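Local coordinates for antitoxin (Nitrosomonas europaea, PDB 2ODK), which is probably the antitoxin component of a type II toxin-antitoxin system, a member of the Phd/YefM family, at residues G44-R47 with R48-A52. Sequence-based numbering, arbitrary orientation. Where two conformers were deposited one is given.
Sequences GEWR and RLQAA
Gln50 N bonds to Trp46 O at 2.9 Å with an N-H...O angle of 165°, the straightest of the four i to i+4 hydrogen bonds that join the segments into one alpha-helix. The side chain of Gln50 then illustrates how a single helical residue can serve two neighbours at once, Trp46 four positions back with its CG and Arg47 three back with its amide oxygen. In the conformer described, one of two modelled for Gln50, CG lies over one face of the indole, 4.0 Å from the centroid of the five-membered ring of Trp46, in a CH-pi contact. Farther out, the amide crosses the indole at a tilt of 30°, with Gln50 CD 3.2 Å from Trp46 NE1. The oxygen of that amide turns to Arg47, which runs alongside and points the same way: Arg47 NH1 gives Gln50 OE1 a long, bent hydrogen bond of 3.2 Å, on a lone pair in the carbonyl plane but out of the guanidinium plane. Arg47 NH2 makes a salt bridge with Glu36 of the second subunit, so one guanidinium links an intrahelical bond to the dimer.

Arg48 N gives a backbone hydrogen bond of 3.0 Å to Gly44 O, while the guanidinium of Arg48 folds back and lays one face over that oxygen, which sits 3.3 Å above the plane near its centre. A bend at chi3 (-64°) turns the arginine chain back toward the start of the helix, where NH2 comes beside the backbone of Glu45. Gly44 O receives no side-chain hydrogen bond from Arg48, but the positive charge would probably favour it there.

The whole contact belongs to helix 43-52, the last helix of the modelled part of this Phd/YefM antitoxin, which follows directly on strand 35-42; on its dimer-facing side, Trp46 packs on Val39 of the second subunit and Leu49 meets Leu49 of that subunit.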
loop_
_atom_site.group_PDB
_atom_site.type_symbol
_atom_site.label_atom_id
_atom_site.label_comp_id
_atom_site.label_asym_id
_atom_site.label_seq_id
_atom_site.Cartn_x
_atom_site.Cartn_y
_atom_site.Cartn_z
ATOM N N GLY A 44 1.903 -11.053 0.624
ATOM C CA GLY A 44 1.804 -12.403 0.021
ATOM C C GLY A 44 0.887 -12.389 -1.189
ATOM O O GLY A 44 1.144 -13.075 -2.206
ATOM N N GLU A 45 -0.191 -11.600 -1.091
ATOM C CA GLU A 45 -1.123 -11.502 -2.206
ATOM C C GLU A 45 -0.438 -10.842 -3.409
ATOM O O GLU A 45 -0.599 -11.303 -4.555
ATOM C CB GLU A 45 -2.343 -10.680 -1.779
ATOM C CG GLU A 45 -3.345 -10.457 -2.892
ATOM C CD GLU A 45 -4.651 -9.821 -2.410
ATOM O OE1 GLU A 45 -4.956 -9.913 -1.205
ATOM O OE2 GLU A 45 -5.394 -9.243 -3.250
ATOM N N TRP A 46 0.335 -9.762 -3.153
ATOM C CA TRP A 46 1.093 -9.139 -4.212
ATOM C C TRP A 46 2.089 -10.111 -4.867
ATOM O O TRP A 46 2.176 -10.189 -6.116
ATOM C CB TRP A 46 1.843 -7.944 -3.598
ATOM C CG TRP A 46 2.893 -7.303 -4.457
ATOM C CD1 TRP A 46 4.273 -7.324 -4.278
ATOM C CD2 TRP A 46 2.639 -6.533 -5.582
ATOM N NE1 TRP A 46 4.870 -6.594 -5.265
ATOM C CE2 TRP A 46 3.895 -6.076 -6.076
ATOM C CE3 TRP A 46 1.486 -6.132 -6.207
ATOM C CZ2 TRP A 46 4.013 -5.281 -7.191
ATOM C CZ3 TRP A 46 1.615 -5.303 -7.365
ATOM C CH2 TRP A 46 2.857 -4.897 -7.820
ATOM N N ARG A 47 2.840 -10.857 -4.048
ATOM C CA ARG A 47 3.839 -11.778 -4.624
ATOM C C ARG A 47 3.154 -12.801 -5.535
ATOM O O ARG A 47 3.653 -13.117 -6.611
ATOM C CB ARG A 47 4.597 -12.540 -3.540
ATOM C CG ARG A 47 5.415 -11.668 -2.578
ATOM C CD ARG A 47 6.463 -10.857 -3.310
ATOM N NE ARG A 47 7.319 -10.122 -2.385
ATOM C CZ ARG A 47 8.223 -9.232 -2.802
ATOM N NH1 ARG A 47 8.398 -9.054 -4.117
ATOM N NH2 ARG A 47 8.990 -8.590 -1.938
ATOM N N ARG A 48 2.001 -13.307 -5.089
ATOM C CA ARG A 48 1.324 -14.314 -5.916
ATOM C C ARG A 48 0.789 -13.723 -7.210
ATOM O O ARG A 48 0.837 -14.369 -8.258
ATOM C CB ARG A 48 0.235 -15.033 -5.125
ATOM C CG ARG A 48 0.874 -15.923 -4.029
ATOM C CD ARG A 48 -0.201 -16.753 -3.337
ATOM N NE ARG A 48 -1.178 -15.961 -2.604
ATOM C CZ ARG A 48 -1.043 -15.552 -1.342
ATOM N NH1 ARG A 48 0.058 -15.859 -0.621
ATOM N NH2 ARG A 48 -1.991 -14.804 -0.772
ATOM N N LEU A 49 0.324 -12.484 -7.136
ATOM C CA LEU A 49 -0.133 -11.755 -8.329
ATOM C C LEU A 49 1.017 -11.601 -9.323
ATOM O O LEU A 49 0.864 -11.791 -10.550
ATOM C CB LEU A 49 -0.618 -10.345 -7.915
ATOM C CG LEU A 49 -1.157 -9.408 -9.004
ATOM C CD1 LEU A 49 -2.282 -10.119 -9.716
ATOM C CD2 LEU A 49 -1.691 -8.144 -8.386
ATOM N N GLN A 50 2.182 -11.203 -8.792
ATOM C CA GLN A 50 3.422 -11.042 -9.594
ATOM C C GLN A 50 3.779 -12.354 -10.297
ATOM O O GLN A 50 4.132 -12.364 -11.492
ATOM C CB GLN A 50 4.622 -10.596 -8.717
ATOM C CG GLN A 50 4.652 -9.114 -8.206
ATOM C CD GLN A 50 5.927 -8.799 -7.386
ATOM O OE1 GLN A 50 6.247 -9.481 -6.406
ATOM N NE2 GLN A 50 6.671 -7.781 -7.805
ATOM N N ALA A 51 3.707 -13.451 -9.550
ATOM C CA ALA A 51 4.093 -14.753 -10.102
ATOM C C ALA A 51 3.119 -15.168 -11.195
ATOM O O ALA A 51 3.546 -15.834 -12.164
ATOM C CB ALA A 51 4.169 -15.812 -9.007
ATOM N N ALA A 52 1.850 -14.786 -11.075
ATOM C CA ALA A 52 0.816 -15.244 -12.036
ATOM C C ALA A 52 0.823 -14.382 -13.283
ATOM O O ALA A 52 0.396 -14.837 -14.351
ATOM C CB ALA A 52 -0.561 -15.222 -11.413
#